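Methyltransferase-like protein (Saccharopolyspora spinosa, PDB 4PNE) catalyses a [4+2] cycloaddition in spinosyn biosynthesis, using a fold like that of S-adenosylmethionine-dependent methyltransferases with S-adenosyl-L-homocysteine bound. Local coordinates at residues Y156-F161 with I183-K188; E236-E241 with T296-V301; D113-I118 with S141-F146; V195-K200 with T216-C221; L80-A85 with A107-R112. One frame throughout, in Å; residues are numbered along the deposited sequence.

Contact 1: Y156-F161 with I183-K188; sequences YPDNAF and ILRVLK
Val186, at the end of helix 176-186, is the bump that fills the curve of loop 156-161. Val186 CG1 enters the hollow bounded by the carbonyl oxygens of Tyr156 and Pro157 and lies 4.0 Å from Tyr156 CB. Val186 CG2 sits beside the Phe161 ring, 3.8 Å from Phe161 CD2, the two side chains pointing the same way. Phe161 CZ in turn rests over the centre of the Tyr156 ring. On the outer side Arg185 leaves its helix with CG anti to the backbone N (chi1 -175°) and bends at chi3 (64°), which brings the guanidinium edge to Tyr156 O, with Val186 CG1 against one face, offset toward the rim. Arg185 NH1 and NH2 both grip Tyr156 O in the carbonyl plane, NH1 at 2.9 Å, while NH1 also forms a salt bridge of 2.8 Å with Asp158 OD1. Val186 O accepts from both Ala160 N and Phe161 N where the loop turns into the strand. Lys188 runs extended along the backbone ridge, its CG 3.3 Å from Asn159 O and its CE 3.4 Å from Ala160 O. The Asn159 amide oxygen turns to Lys299. The parallel bridge of Phe161 with Leu187 starts strand 161-167 beside strand 187-188, and the Tyr156 and Phe161 rings lie against Leu97 of strand 95-99 and Thr119 of strand 117-122.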
# COMPACT_ATOMS: atom_id res chain seq x y z
N TYR A 156 -16.79 4.50 9.77
CA TYR A 156 -17.22 5.77 9.22
C TYR A 156 -18.61 5.66 8.62
O TYR A 156 -19.01 4.59 8.16
CB TYR A 156 -16.21 6.23 8.17
CG TYR A 156 -14.81 6.11 8.67
CD1 TYR A 156 -14.38 6.90 9.71
CD2 TYR A 156 -13.94 5.17 8.13
CE1 TYR A 156 -13.09 6.77 10.21
CE2 TYR A 156 -12.66 5.04 8.61
CZ TYR A 156 -12.24 5.84 9.65
OH TYR A 156 -10.97 5.71 10.14
N PRO A 157 -19.35 6.78 8.61
CA PRO A 157 -20.66 6.78 7.96
C PRO A 157 -20.54 6.64 6.46
O PRO A 157 -19.47 6.91 5.87
CB PRO A 157 -21.24 8.15 8.35
CG PRO A 157 -20.10 8.98 8.79
CD PRO A 157 -18.97 8.09 9.16
N ASP A 158 -21.62 6.19 5.82
CA ASP A 158 -21.70 6.22 4.37
C ASP A 158 -21.36 7.60 3.85
O ASP A 158 -21.71 8.59 4.48
CB ASP A 158 -23.09 5.89 3.85
CG ASP A 158 -23.58 4.51 4.23
OD1 ASP A 158 -22.94 3.80 5.03
OD2 ASP A 158 -24.67 4.17 3.71
N ASN A 159 -20.72 7.67 2.68
CA ASN A 159 -20.55 8.94 1.97
C ASN A 159 -19.80 9.98 2.81
O ASN A 159 -20.24 11.13 2.92
CB ASN A 159 -21.92 9.49 1.54
CG ASN A 159 -22.77 8.46 0.80
OD1 ASN A 159 -22.36 7.91 -0.21
ND2 ASN A 159 -23.97 8.19 1.32
N ALA A 160 -18.68 9.57 3.39
CA ALA A 160 -17.84 10.41 4.27
C ALA A 160 -16.60 10.99 3.59
O ALA A 160 -16.11 12.05 3.98
CB ALA A 160 -17.40 9.61 5.46
N PHE A 161 -16.07 10.29 2.58
CA PHE A 161 -14.77 10.66 2.01
C PHE A 161 -14.84 11.03 0.54
O PHE A 161 -15.53 10.38 -0.23
CB PHE A 161 -13.77 9.50 2.16
CG PHE A 161 -13.45 9.18 3.57
CD1 PHE A 161 -12.46 9.86 4.21
CD2 PHE A 161 -14.13 8.20 4.23
CE1 PHE A 161 -12.15 9.58 5.51
CE2 PHE A 161 -13.84 7.91 5.55
CZ PHE A 161 -12.85 8.60 6.19
N ILE A 183 -14.96 0.45 1.31
CA ILE A 183 -14.43 1.68 0.73
C ILE A 183 -15.49 2.34 -0.14
O ILE A 183 -15.69 3.57 -0.08
CB ILE A 183 -13.12 1.44 -0.09
CG1 ILE A 183 -12.00 0.97 0.83
CG2 ILE A 183 -12.69 2.72 -0.76
CD1 ILE A 183 -10.83 0.38 0.12
N LEU A 184 -16.18 1.55 -0.95
CA LEU A 184 -17.25 2.10 -1.79
C LEU A 184 -18.31 2.75 -0.93
O LEU A 184 -18.79 3.83 -1.26
CB LEU A 184 -17.86 1.01 -2.66
CG LEU A 184 -18.89 1.49 -3.68
CD1 LEU A 184 -18.22 2.19 -4.82
CD2 LEU A 184 -19.66 0.29 -4.21
N ARG A 185 -18.68 2.09 0.17
CA ARG A 185 -19.70 2.59 1.07
C ARG A 185 -19.33 3.98 1.63
O ARG A 185 -20.16 4.90 1.63
CB ARG A 185 -19.92 1.64 2.25
CG ARG A 185 -21.08 2.06 3.20
CD ARG A 185 -21.32 1.06 4.32
NE ARG A 185 -20.17 0.95 5.22
CZ ARG A 185 -19.83 1.88 6.12
NH1 ARG A 185 -20.57 2.99 6.24
NH2 ARG A 185 -18.78 1.69 6.90
N VAL A 186 -18.11 4.12 2.14
CA VAL A 186 -17.74 5.37 2.82
C VAL A 186 -17.26 6.47 1.86
O VAL A 186 -17.14 7.61 2.27
CB VAL A 186 -16.65 5.13 3.91
CG1 VAL A 186 -17.10 4.07 4.89
CG2 VAL A 186 -15.32 4.73 3.27
N LEU A 187 -17.00 6.16 0.59
CA LEU A 187 -16.79 7.21 -0.41
C LEU A 187 -18.10 7.92 -0.69
O LEU A 187 -19.15 7.28 -0.67
CB LEU A 187 -16.25 6.65 -1.72
CG LEU A 187 -14.77 6.29 -1.77
CD1 LEU A 187 -14.49 5.52 -3.02
CD2 LEU A 187 -13.93 7.54 -1.75
N LYS A 188 -18.00 9.21 -0.97
CA LYS A 188 -19.12 10.00 -1.47
C LYS A 188 -19.38 9.61 -2.91
O LYS A 188 -18.50 9.10 -3.59
CB LYS A 188 -18.80 11.49 -1.33
CG LYS A 188 -18.65 11.93 0.09
CD LYS A 188 -18.09 13.34 0.21
CE LYS A 188 -17.93 13.74 1.66
NZ LYS A 188 -17.14 15.00 1.77

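Contact 2: E236-E241 with T296-V301; sequences EILDWE and TARKPV
The guanidinium of Arg298 has Leu238 CD2 over one face and a water over the other, with Glu236 OE1 in its plane at the edge. That oxygen takes two bonds: Arg298 NE meets Glu236 OE1 at 2.8 Å from above the carboxylate plane, and NH2 reaches it at 3.1 Å on the syn lone pair. The carboxylate and guanidinium planes are almost perpendicular, 86° apart. The same water bridges Glu236 OE2 to Val301 N. Leu238 CD1 fits between Thr296 CG2, at 3.8 Å, and Arg298 CB. The backbones pair antiparallel, Glu236 and Arg298 forming a hydrogen-bonded pair. A classic beta bulge then interrupts the ladder: Leu238 N (2.8 Å) and Asp239 N (3.1 Å) both reach Thr296 O from the same face of its plane. Strand 236-242 is the outermost strand of the sheet here. With both nitrogens on OE1 and a water on OE2, the Glu236 carboxylate is probably held in its charged form and fixed in rotation.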
# COMPACT_ATOMS: atom_id res chain seq x y z
N GLU A 236 -16.86 2.19 -10.83
CA GLU A 236 -16.49 2.46 -12.23
C GLU A 236 -14.97 2.50 -12.36
O GLU A 236 -14.31 3.23 -11.63
CB GLU A 236 -17.02 3.80 -12.72
CG GLU A 236 -18.47 4.04 -12.55
CD GLU A 236 -18.84 5.47 -12.93
OE1 GLU A 236 -17.95 6.18 -13.47
OE2 GLU A 236 -19.99 5.87 -12.68
N ILE A 237 -14.41 1.77 -13.30
CA ILE A 237 -12.99 1.85 -13.53
C ILE A 237 -12.69 3.04 -14.42
O ILE A 237 -13.25 3.15 -15.53
CB ILE A 237 -12.44 0.57 -14.17
CG1 ILE A 237 -12.87 -0.67 -13.38
CG2 ILE A 237 -10.95 0.65 -14.31
CD1 ILE A 237 -12.41 -0.68 -11.94
N LEU A 238 -11.87 3.94 -13.92
CA LEU A 238 -11.47 5.11 -14.69
C LEU A 238 -10.22 4.81 -15.50
O LEU A 238 -10.10 5.23 -16.67
CB LEU A 238 -11.24 6.31 -13.78
CG LEU A 238 -12.45 6.83 -13.01
CD1 LEU A 238 -12.03 7.83 -11.96
CD2 LEU A 238 -13.50 7.41 -13.95
N ASP A 239 -9.31 4.03 -14.92
CA ASP A 239 -8.03 3.80 -15.58
C ASP A 239 -7.30 2.63 -14.95
O ASP A 239 -7.37 2.42 -13.75
CB ASP A 239 -7.18 5.07 -15.46
CG ASP A 239 -6.06 5.13 -16.48
OD1 ASP A 239 -6.21 4.56 -17.58
OD2 ASP A 239 -5.03 5.78 -16.18
N TRP A 240 -6.59 1.89 -15.79
CA TRP A 240 -5.60 0.91 -15.37
C TRP A 240 -4.33 1.23 -16.14
O TRP A 240 -4.37 1.41 -17.36
CB TRP A 240 -6.06 -0.51 -15.67
CG TRP A 240 -5.04 -1.68 -15.58
CD1 TRP A 240 -3.88 -1.73 -14.85
CD2 TRP A 240 -5.12 -2.93 -16.27
NE1 TRP A 240 -3.25 -2.95 -15.03
CE2 TRP A 240 -3.99 -3.70 -15.90
CE3 TRP A 240 -6.05 -3.49 -17.14
CZ2 TRP A 240 -3.78 -5.00 -16.40
CZ3 TRP A 240 -5.84 -4.78 -17.62
CH2 TRP A 240 -4.70 -5.52 -17.25
N GLU A 241 -3.21 1.29 -15.45
CA GLU A 241 -1.92 1.43 -16.08
C GLU A 241 -1.10 0.28 -15.58
O GLU A 241 -0.95 0.11 -14.37
CB GLU A 241 -1.24 2.73 -15.71
CG GLU A 241 -2.11 3.97 -15.82
CD GLU A 241 -1.55 5.10 -14.97
OE1 GLU A 241 -0.44 5.59 -15.30
OE2 GLU A 241 -2.18 5.46 -13.94
N THR A 296 -7.35 3.44 -11.02
CA THR A 296 -8.19 4.52 -10.55
C THR A 296 -9.63 4.11 -10.80
O THR A 296 -9.99 3.65 -11.89
CB THR A 296 -7.87 5.86 -11.24
OG1 THR A 296 -6.45 6.07 -11.20
CG2 THR A 296 -8.59 7.02 -10.56
N ALA A 297 -10.44 4.22 -9.77
CA ALA A 297 -11.82 3.82 -9.82
C ALA A 297 -12.63 4.85 -9.09
O ALA A 297 -12.07 5.66 -8.35
CB ALA A 297 -12.00 2.48 -9.19
N ARG A 298 -13.94 4.89 -9.35
CA ARG A 298 -14.78 5.84 -8.61
C ARG A 298 -16.15 5.27 -8.27
O ARG A 298 -16.67 4.37 -8.95
CB ARG A 298 -14.92 7.13 -9.36
CG ARG A 298 -15.97 7.11 -10.38
CD ARG A 298 -16.30 8.51 -10.81
NE ARG A 298 -16.87 8.40 -12.13
CZ ARG A 298 -17.21 9.43 -12.88
NH1 ARG A 298 -17.04 10.67 -12.44
NH2 ARG A 298 -17.71 9.20 -14.08
N LYS A 299 -16.73 5.80 -7.21
CA LYS A 299 -18.08 5.52 -6.84
C LYS A 299 -18.95 6.27 -7.85
O LYS A 299 -18.71 7.44 -8.12
CB LYS A 299 -18.36 5.99 -5.42
CG LYS A 299 -19.73 5.54 -4.86
CD LYS A 299 -19.90 5.94 -3.44
CE LYS A 299 -21.15 5.34 -2.82
NZ LYS A 299 -21.13 5.49 -1.37
N PRO A 300 -19.93 5.57 -8.44
CA PRO A 300 -20.82 6.23 -9.40
C PRO A 300 -21.43 7.50 -8.80
O PRO A 300 -21.70 7.57 -7.58
CB PRO A 300 -21.87 5.16 -9.69
CG PRO A 300 -21.17 3.88 -9.48
CD PRO A 300 -20.25 4.14 -8.31
N VAL A 301 -21.58 8.53 -9.62
CA VAL A 301 -22.16 9.79 -9.15
C VAL A 301 -23.63 9.58 -8.81
O VAL A 301 -24.28 8.65 -9.31
CB VAL A 301 -22.03 10.93 -10.20
CG1 VAL A 301 -20.57 11.14 -10.62
CG2 VAL A 301 -22.92 10.67 -11.40
O HOH W 1 -21.09 8.07 -12.46
O HOH W 2 -4.59 4.42 -12.97

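Contact 3: D113-I118 with S141-F146; sequences DNAIQI and SHRVDF
Ile118 and Arg143 begin the backbone pairing, the Ile118 N-H meeting Arg143 O at 2.8 Å, nearly along the C=O axis. Asp145 N answers with a bond of 3.0 Å to Ile118 O, as parallel strands require. Two CA-H...O contacts go to the same acceptors: Gln117 CA approaches Arg143 O at 3.3 Å, and Val144 CA comes equally near Ile118 O. The bridge joins the first strand of the beta-alpha-beta unit 117-122, 125-138, 144-148 to its last, at the edge of the Rossmann-like methyltransferase sheet. Apolar contact across the pair is modest: Ile118 CB meets Val144 CG1 at 4.0 Å, both side chains on the face covered by Ala107 of helix 105-113. Arg143 reaches back extended (chi2 173°, chi3 -180°) along the loop before strand 117-122, its CB 3.3 Å from Ile116 O. The Arg143 guanidinium lies flat over the backbone around Ala115, the centre of an inverse gamma turn, with Ala115 CA over the middle of the face and Ala115 CB 3.7 Å from Arg143 NH2. The hydrogen bond of NH1 goes to Ala111 O, near the end of helix 105-113.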
# COMPACT_ATOMS: atom_id res chain seq x y z
N ASP A 113 1.99 19.54 1.07
CA ASP A 113 1.75 20.50 -0.02
C ASP A 113 0.28 20.57 -0.42
O ASP A 113 -0.08 21.27 -1.38
CB ASP A 113 2.58 20.13 -1.25
CG ASP A 113 4.07 20.17 -0.98
OD1 ASP A 113 4.51 20.99 -0.15
OD2 ASP A 113 4.81 19.38 -1.63
N ASN A 114 -0.57 19.86 0.30
CA ASN A 114 -2.02 19.86 0.01
C ASN A 114 -2.83 20.11 1.27
O ASN A 114 -2.72 19.37 2.26
CB ASN A 114 -2.43 18.53 -0.63
CG ASN A 114 -1.81 18.31 -1.98
OD1 ASN A 114 -2.38 18.71 -2.99
ND2 ASN A 114 -0.65 17.67 -2.02
N ALA A 115 -3.64 21.17 1.25
CA ALA A 115 -4.51 21.48 2.37
C ALA A 115 -5.76 20.60 2.34
O ALA A 115 -6.86 21.03 1.94
CB ALA A 115 -4.88 22.94 2.37
N ILE A 116 -5.56 19.36 2.73
CA ILE A 116 -6.60 18.34 2.80
C ILE A 116 -6.55 17.67 4.15
O ILE A 116 -5.65 17.93 4.95
CB ILE A 116 -6.45 17.28 1.68
CG1 ILE A 116 -5.15 16.47 1.82
CG2 ILE A 116 -6.46 17.95 0.35
CD1 ILE A 116 -4.99 15.40 0.77
N GLN A 117 -7.53 16.81 4.40
CA GLN A 117 -7.59 16.02 5.62
C GLN A 117 -7.48 14.55 5.25
O GLN A 117 -8.29 14.02 4.49
CB GLN A 117 -8.88 16.30 6.40
CG GLN A 117 -8.86 17.61 7.20
CD GLN A 117 -9.26 18.81 6.35
OE1 GLN A 117 -10.44 19.07 6.17
NE2 GLN A 117 -8.28 19.54 5.83
N ILE A 118 -6.42 13.90 5.75
CA ILE A 118 -6.20 12.48 5.53
C ILE A 118 -6.43 11.74 6.82
O ILE A 118 -5.86 12.09 7.86
CB ILE A 118 -4.79 12.20 5.04
CG1 ILE A 118 -4.49 13.00 3.77
CG2 ILE A 118 -4.66 10.71 4.75
CD1 ILE A 118 -3.04 12.86 3.26
N SER A 141 -0.10 17.50 11.90
CA SER A 141 -1.20 16.80 12.56
C SER A 141 -2.55 17.52 12.34
O SER A 141 -3.58 16.93 12.56
CB SER A 141 -0.91 16.61 14.06
OG SER A 141 -1.16 17.80 14.78
N HIS A 142 -2.54 18.77 11.90
CA HIS A 142 -3.81 19.45 11.53
C HIS A 142 -4.41 18.92 10.25
O HIS A 142 -5.61 19.16 9.98
CB HIS A 142 -3.59 20.96 11.39
CG HIS A 142 -2.53 21.34 10.41
ND1 HIS A 142 -1.18 21.11 10.64
CD2 HIS A 142 -2.62 21.92 9.18
CE1 HIS A 142 -0.49 21.56 9.60
NE2 HIS A 142 -1.34 22.05 8.70
N ARG A 143 -3.60 18.21 9.46
CA ARG A 143 -4.05 17.64 8.17
C ARG A 143 -4.14 16.13 8.18
O ARG A 143 -4.86 15.57 7.36
CB ARG A 143 -3.13 18.06 7.04
CG ARG A 143 -3.24 19.52 6.69
CD ARG A 143 -2.21 19.96 5.69
NE ARG A 143 -2.34 21.38 5.36
CZ ARG A 143 -1.56 22.02 4.50
NH1 ARG A 143 -0.61 21.35 3.82
NH2 ARG A 143 -1.77 23.30 4.27
N VAL A 144 -3.37 15.44 9.01
CA VAL A 144 -3.35 13.99 8.94
C VAL A 144 -3.51 13.41 10.32
O VAL A 144 -2.85 13.86 11.26
CB VAL A 144 -2.01 13.49 8.32
CG1 VAL A 144 -2.10 12.02 7.98
CG2 VAL A 144 -1.66 14.31 7.08
N ASP A 145 -4.39 12.42 10.45
CA ASP A 145 -4.44 11.63 11.68
C ASP A 145 -4.53 10.13 11.36
O ASP A 145 -4.94 9.70 10.27
CB ASP A 145 -5.60 12.05 12.56
CG ASP A 145 -6.90 11.57 12.04
OD1 ASP A 145 -7.18 11.83 10.85
OD2 ASP A 145 -7.65 10.94 12.82
N PHE A 146 -4.11 9.35 12.33
CA PHE A 146 -3.93 7.93 12.16
C PHE A 146 -4.63 7.16 13.23
O PHE A 146 -4.62 7.57 14.40
CB PHE A 146 -2.44 7.61 12.20
CG PHE A 146 -1.67 8.31 11.15
CD1 PHE A 146 -1.65 7.84 9.85
CD2 PHE A 146 -0.96 9.48 11.43
CE1 PHE A 146 -0.96 8.49 8.88
CE2 PHE A 146 -0.27 10.12 10.44
CZ PHE A 146 -0.26 9.62 9.16

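Contact 4: V195-K200 with T216-C221; sequences VTEVVK and TGLRIC
Segment 218-221 meets the end of strand 191-200 at 70°, and one direct backbone bond joins them, Lys200 N to Cys221 O at 2.9 Å, with the donor lying 46° out of the carbonyl plane. A water extends this link: it donates to Val198 O and to Arg219 O and accepts from Cys221 N, so it ties the two backbones together beside the direct bond. Cys221 O also lies close to Val199, 3.1 Å from CB, a tight approach of the loop carbonyl to the strand. Leu218 points toward the strand, and with CG anti to its backbone N (chi1 -178°) the CD2 methyl reaches Val198, 3.7 Å from CB and 3.9 Å from CG1. The same methyl is near Glu197 OE2, the oxygen that accepts the N-H of Val198 on the anti side, tilted out of the carboxylate plane. Farther along, Ile220 CG2 lies against the aliphatic part of Lys200, 3.9 Å from CB and 4.0 Å from CD, while the ammonium group goes on to the carbonyls of Glu202 and Gly204. The side chain of Val198 is about 5 Å from a malonate ion, probably from the crystallisation liquor, and about 7 Å from that of His61, which binds S-adenosyl-L-homocysteine. Strand 191-200 runs between strands 161-167 and 290-298, and the loop of Leu218 and Cys221 leads straight into helix 223-233.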
# COMPACT_ATOMS: atom_id res chain seq x y z
N VAL A 195 -5.71 2.65 -6.34
CA VAL A 195 -5.15 1.39 -5.89
C VAL A 195 -3.83 1.09 -6.56
O VAL A 195 -3.72 1.20 -7.78
CB VAL A 195 -6.11 0.22 -6.19
CG1 VAL A 195 -5.52 -1.16 -5.86
CG2 VAL A 195 -7.49 0.45 -5.54
N THR A 196 -2.82 0.69 -5.78
CA THR A 196 -1.64 0.10 -6.38
C THR A 196 -1.41 -1.26 -5.81
O THR A 196 -1.76 -1.56 -4.64
CB THR A 196 -0.40 0.96 -6.25
OG1 THR A 196 0.07 0.98 -4.90
CG2 THR A 196 -0.66 2.38 -6.71
N GLU A 197 -0.82 -2.12 -6.63
CA GLU A 197 -0.58 -3.45 -6.14
C GLU A 197 0.50 -4.14 -6.93
O GLU A 197 0.69 -3.91 -8.15
CB GLU A 197 -1.88 -4.24 -6.17
CG GLU A 197 -1.87 -5.44 -5.28
CD GLU A 197 -1.42 -5.13 -3.85
OE1 GLU A 197 -2.30 -4.70 -3.06
OE2 GLU A 197 -0.23 -5.36 -3.56
N VAL A 198 1.22 -5.00 -6.21
CA VAL A 198 2.06 -6.04 -6.80
C VAL A 198 1.19 -7.17 -7.30
O VAL A 198 0.40 -7.72 -6.54
CB VAL A 198 3.09 -6.58 -5.76
CG1 VAL A 198 3.93 -7.71 -6.33
CG2 VAL A 198 3.98 -5.45 -5.24
N VAL A 199 1.31 -7.49 -8.58
CA VAL A 199 0.48 -8.51 -9.24
C VAL A 199 1.32 -9.56 -9.95
O VAL A 199 2.49 -9.37 -10.20
CB VAL A 199 -0.50 -7.89 -10.26
CG1 VAL A 199 -1.50 -6.99 -9.56
CG2 VAL A 199 0.24 -7.10 -11.34
N LYS A 200 0.71 -10.67 -10.32
CA LYS A 200 1.31 -11.51 -11.35
C LYS A 200 1.16 -10.77 -12.67
O LYS A 200 0.05 -10.33 -13.00
CB LYS A 200 0.60 -12.86 -11.38
CG LYS A 200 1.26 -13.86 -12.30
CD LYS A 200 0.64 -15.23 -12.12
CE LYS A 200 1.47 -16.32 -12.77
NZ LYS A 200 1.46 -16.20 -14.24
N THR A 216 7.20 -14.10 -0.37
CA THR A 216 7.10 -13.04 0.62
C THR A 216 5.85 -13.15 1.48
O THR A 216 5.71 -12.40 2.45
CB THR A 216 7.07 -11.69 -0.05
OG1 THR A 216 5.96 -11.66 -0.95
CG2 THR A 216 8.38 -11.41 -0.83
N GLY A 217 4.93 -14.02 1.08
CA GLY A 217 3.66 -14.16 1.77
C GLY A 217 2.50 -13.43 1.12
O GLY A 217 1.36 -13.61 1.53
N LEU A 218 2.79 -12.57 0.14
CA LEU A 218 1.73 -11.84 -0.55
C LEU A 218 0.88 -12.76 -1.46
O LEU A 218 1.41 -13.53 -2.26
CB LEU A 218 2.34 -10.71 -1.37
CG LEU A 218 1.36 -9.82 -2.13
CD1 LEU A 218 0.54 -8.98 -1.18
CD2 LEU A 218 2.09 -8.99 -3.16
N ARG A 219 -0.44 -12.65 -1.31
CA ARG A 219 -1.41 -13.30 -2.20
C ARG A 219 -1.06 -13.00 -3.68
O ARG A 219 -0.75 -11.88 -4.03
CB ARG A 219 -2.82 -12.79 -1.85
CG ARG A 219 -3.91 -13.24 -2.75
CD ARG A 219 -5.21 -12.52 -2.41
NE ARG A 219 -5.94 -13.15 -1.30
CZ ARG A 219 -6.29 -12.54 -0.16
NH1 ARG A 219 -5.92 -11.29 0.07
NH2 ARG A 219 -6.98 -13.19 0.76
N ILE A 220 -1.07 -14.02 -4.54
CA ILE A 220 -0.84 -13.84 -5.97
C ILE A 220 -2.17 -13.47 -6.63
O ILE A 220 -3.18 -14.15 -6.46
CB ILE A 220 -0.25 -15.10 -6.64
CG1 ILE A 220 1.01 -15.56 -5.89
CG2 ILE A 220 0.02 -14.88 -8.14
CD1 ILE A 220 1.82 -16.59 -6.63
N CYS A 221 -2.14 -12.39 -7.40
CA CYS A 221 -3.33 -11.90 -8.05
C CYS A 221 -2.95 -11.22 -9.37
O CYS A 221 -1.99 -10.43 -9.40
CB CYS A 221 -4.03 -10.93 -7.08
SG CYS A 221 -5.58 -10.25 -7.58
O HOH W 3 0.11 -10.55 -6.40

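Contact 5: L80-A85 with A107-R112; sequences LTDLVA and ALRVAR
Asp82 and Arg109 face each other across two helices of the Rossmann-like fold, 73-88 and 105-113, whose short segments cross at -60° with axes 10.1 Å apart. The second of these helices follows strand 95-99 and holds Ala107, part of a probable GxGxxA glycine-rich motif. The two charged side chains meet at about a right angle, yet their flat ends are nearly coplanar, with the carboxylate and guanidinium planes 26° apart. Arg109 runs extended from CG to NE, which spans the gap and brings the guanidinium side-on to Asp82. Arg109 NE takes Asp82 OD1 at 2.9 Å from the syn side, somewhat out of the carboxylate plane, and Arg109 NH2 takes Asp82 OD2. Two bonds to two oxygens fix the rotation of both groups where both residues are partly exposed. Deeper in, the contact is apolar. Val110 turns its CG2 methyl between Thr81 and Ala85, one helical turn apart, lying 3.9 Å from Thr81 CG2 and also 3.9 Å from Ala85 CB. Thr81 CG2 touches the aliphatic stem of Arg109 as well. Toward the sheet, Val84 and Val110 both rest on Trp165 of strand 161-167, and Thr81 touches the ligand-binding His61. The straightest bond of the pair runs from Arg109 NH2 to Asp82 OD2, 2.8 Å long with an N-H...O angle of 176°.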
# COMPACT_ATOMS: atom_id res chain seq x y z
N LEU A 80 6.02 7.21 -6.99
CA LEU A 80 4.78 6.46 -7.06
C LEU A 80 3.72 7.17 -6.23
O LEU A 80 2.59 7.37 -6.68
CB LEU A 80 4.98 5.04 -6.59
CG LEU A 80 3.69 4.21 -6.72
CD1 LEU A 80 3.23 4.05 -8.19
CD2 LEU A 80 3.86 2.86 -6.13
N THR A 81 4.08 7.59 -5.04
CA THR A 81 3.14 8.34 -4.20
C THR A 81 2.57 9.54 -4.94
O THR A 81 1.35 9.78 -4.92
CB THR A 81 3.83 8.79 -2.90
OG1 THR A 81 4.12 7.63 -2.10
CG2 THR A 81 2.93 9.72 -2.05
N ASP A 82 3.46 10.30 -5.60
CA ASP A 82 3.06 11.51 -6.33
C ASP A 82 2.11 11.19 -7.48
O ASP A 82 1.13 11.92 -7.74
CB ASP A 82 4.28 12.24 -6.86
CG ASP A 82 5.17 12.82 -5.75
OD1 ASP A 82 4.71 12.89 -4.59
OD2 ASP A 82 6.33 13.21 -6.06
N LEU A 83 2.37 10.10 -8.17
CA LEU A 83 1.48 9.66 -9.25
C LEU A 83 0.09 9.32 -8.72
O LEU A 83 -0.91 9.68 -9.32
CB LEU A 83 2.04 8.43 -9.96
CG LEU A 83 3.30 8.69 -10.76
CD1 LEU A 83 3.92 7.36 -11.18
CD2 LEU A 83 2.92 9.52 -12.00
N VAL A 84 0.04 8.63 -7.59
CA VAL A 84 -1.22 8.28 -7.00
C VAL A 84 -1.96 9.56 -6.54
O VAL A 84 -3.15 9.71 -6.77
CB VAL A 84 -1.03 7.30 -5.84
CG1 VAL A 84 -2.36 7.08 -5.07
CG2 VAL A 84 -0.52 5.98 -6.40
N ALA A 85 -1.24 10.50 -5.95
CA ALA A 85 -1.88 11.72 -5.48
C ALA A 85 -2.45 12.51 -6.66
O ALA A 85 -3.54 13.11 -6.55
CB ALA A 85 -0.92 12.56 -4.70
N ALA A 107 1.22 9.54 3.19
CA ALA A 107 0.21 10.52 3.59
C ALA A 107 0.85 11.85 3.98
O ALA A 107 0.36 12.91 3.62
CB ALA A 107 -0.62 10.00 4.73
N LEU A 108 1.92 11.80 4.75
CA LEU A 108 2.58 13.01 5.19
C LEU A 108 3.27 13.72 4.06
O LEU A 108 3.36 14.93 4.06
CB LEU A 108 3.58 12.70 6.32
CG LEU A 108 2.86 12.30 7.61
CD1 LEU A 108 3.78 11.57 8.57
CD2 LEU A 108 2.23 13.50 8.28
N ARG A 109 3.75 12.97 3.06
CA ARG A 109 4.34 13.61 1.89
C ARG A 109 3.33 14.47 1.15
O ARG A 109 3.61 15.62 0.74
CB ARG A 109 4.93 12.55 0.94
CG ARG A 109 5.47 13.12 -0.36
CD ARG A 109 6.19 12.04 -1.17
NE ARG A 109 6.59 12.60 -2.45
CZ ARG A 109 7.69 13.33 -2.62
NH1 ARG A 109 8.54 13.53 -1.60
NH2 ARG A 109 7.97 13.81 -3.82
N VAL A 110 2.15 13.91 0.97
CA VAL A 110 1.06 14.58 0.25
C VAL A 110 0.50 15.73 1.09
O VAL A 110 0.22 16.78 0.56
CB VAL A 110 -0.04 13.56 -0.14
CG1 VAL A 110 -1.23 14.25 -0.77
CG2 VAL A 110 0.49 12.56 -1.11
N ALA A 111 0.40 15.53 2.41
CA ALA A 111 -0.16 16.54 3.29
C ALA A 111 0.76 17.76 3.37
O ALA A 111 0.30 18.85 3.69
CB ALA A 111 -0.40 15.97 4.65
N ARG A 112 2.05 17.60 3.10
CA ARG A 112 2.93 18.78 3.20
C ARG A 112 2.45 19.90 2.27
O ARG A 112 2.49 21.07 2.65
CB ARG A 112 4.38 18.39 2.90
CG ARG A 112 5.39 19.45 3.28
CD ARG A 112 6.74 19.23 2.61
NE ARG A 112 6.66 19.41 1.17
CZ ARG A 112 7.66 19.18 0.33
NH1 ARG A 112 8.83 18.75 0.78
NH2 ARG A 112 7.48 19.39 -0.97

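In the fold
The contacts lie along one mixed sheet and the helices and loops around it. Contacts 1 and 2, centres 16 Å apart, join through Lys299, whose NZ lies 2.8 Å from Leu187 O and 3.0 Å from Asn159 OD1. Contacts 3 and 5 are the nearest pair, with centres 11 Å apart and Ile118 CD1 3.4 Å from Ala107 O. Contact 5 also touches contact 4, through Val84 CG2 and Thr196 CG2 at 3.6 Å. Around the bound S-adenosyl-L-homocysteine, the closest side chains are about 6 Å away for contact 5 (Thr81), 8 Å for contact 4 (Glu197), 9 Å for contact 1 (Tyr156) and 10 Å for contact 3 (Ile118). Contact 2 lies away from the annotated binding residues.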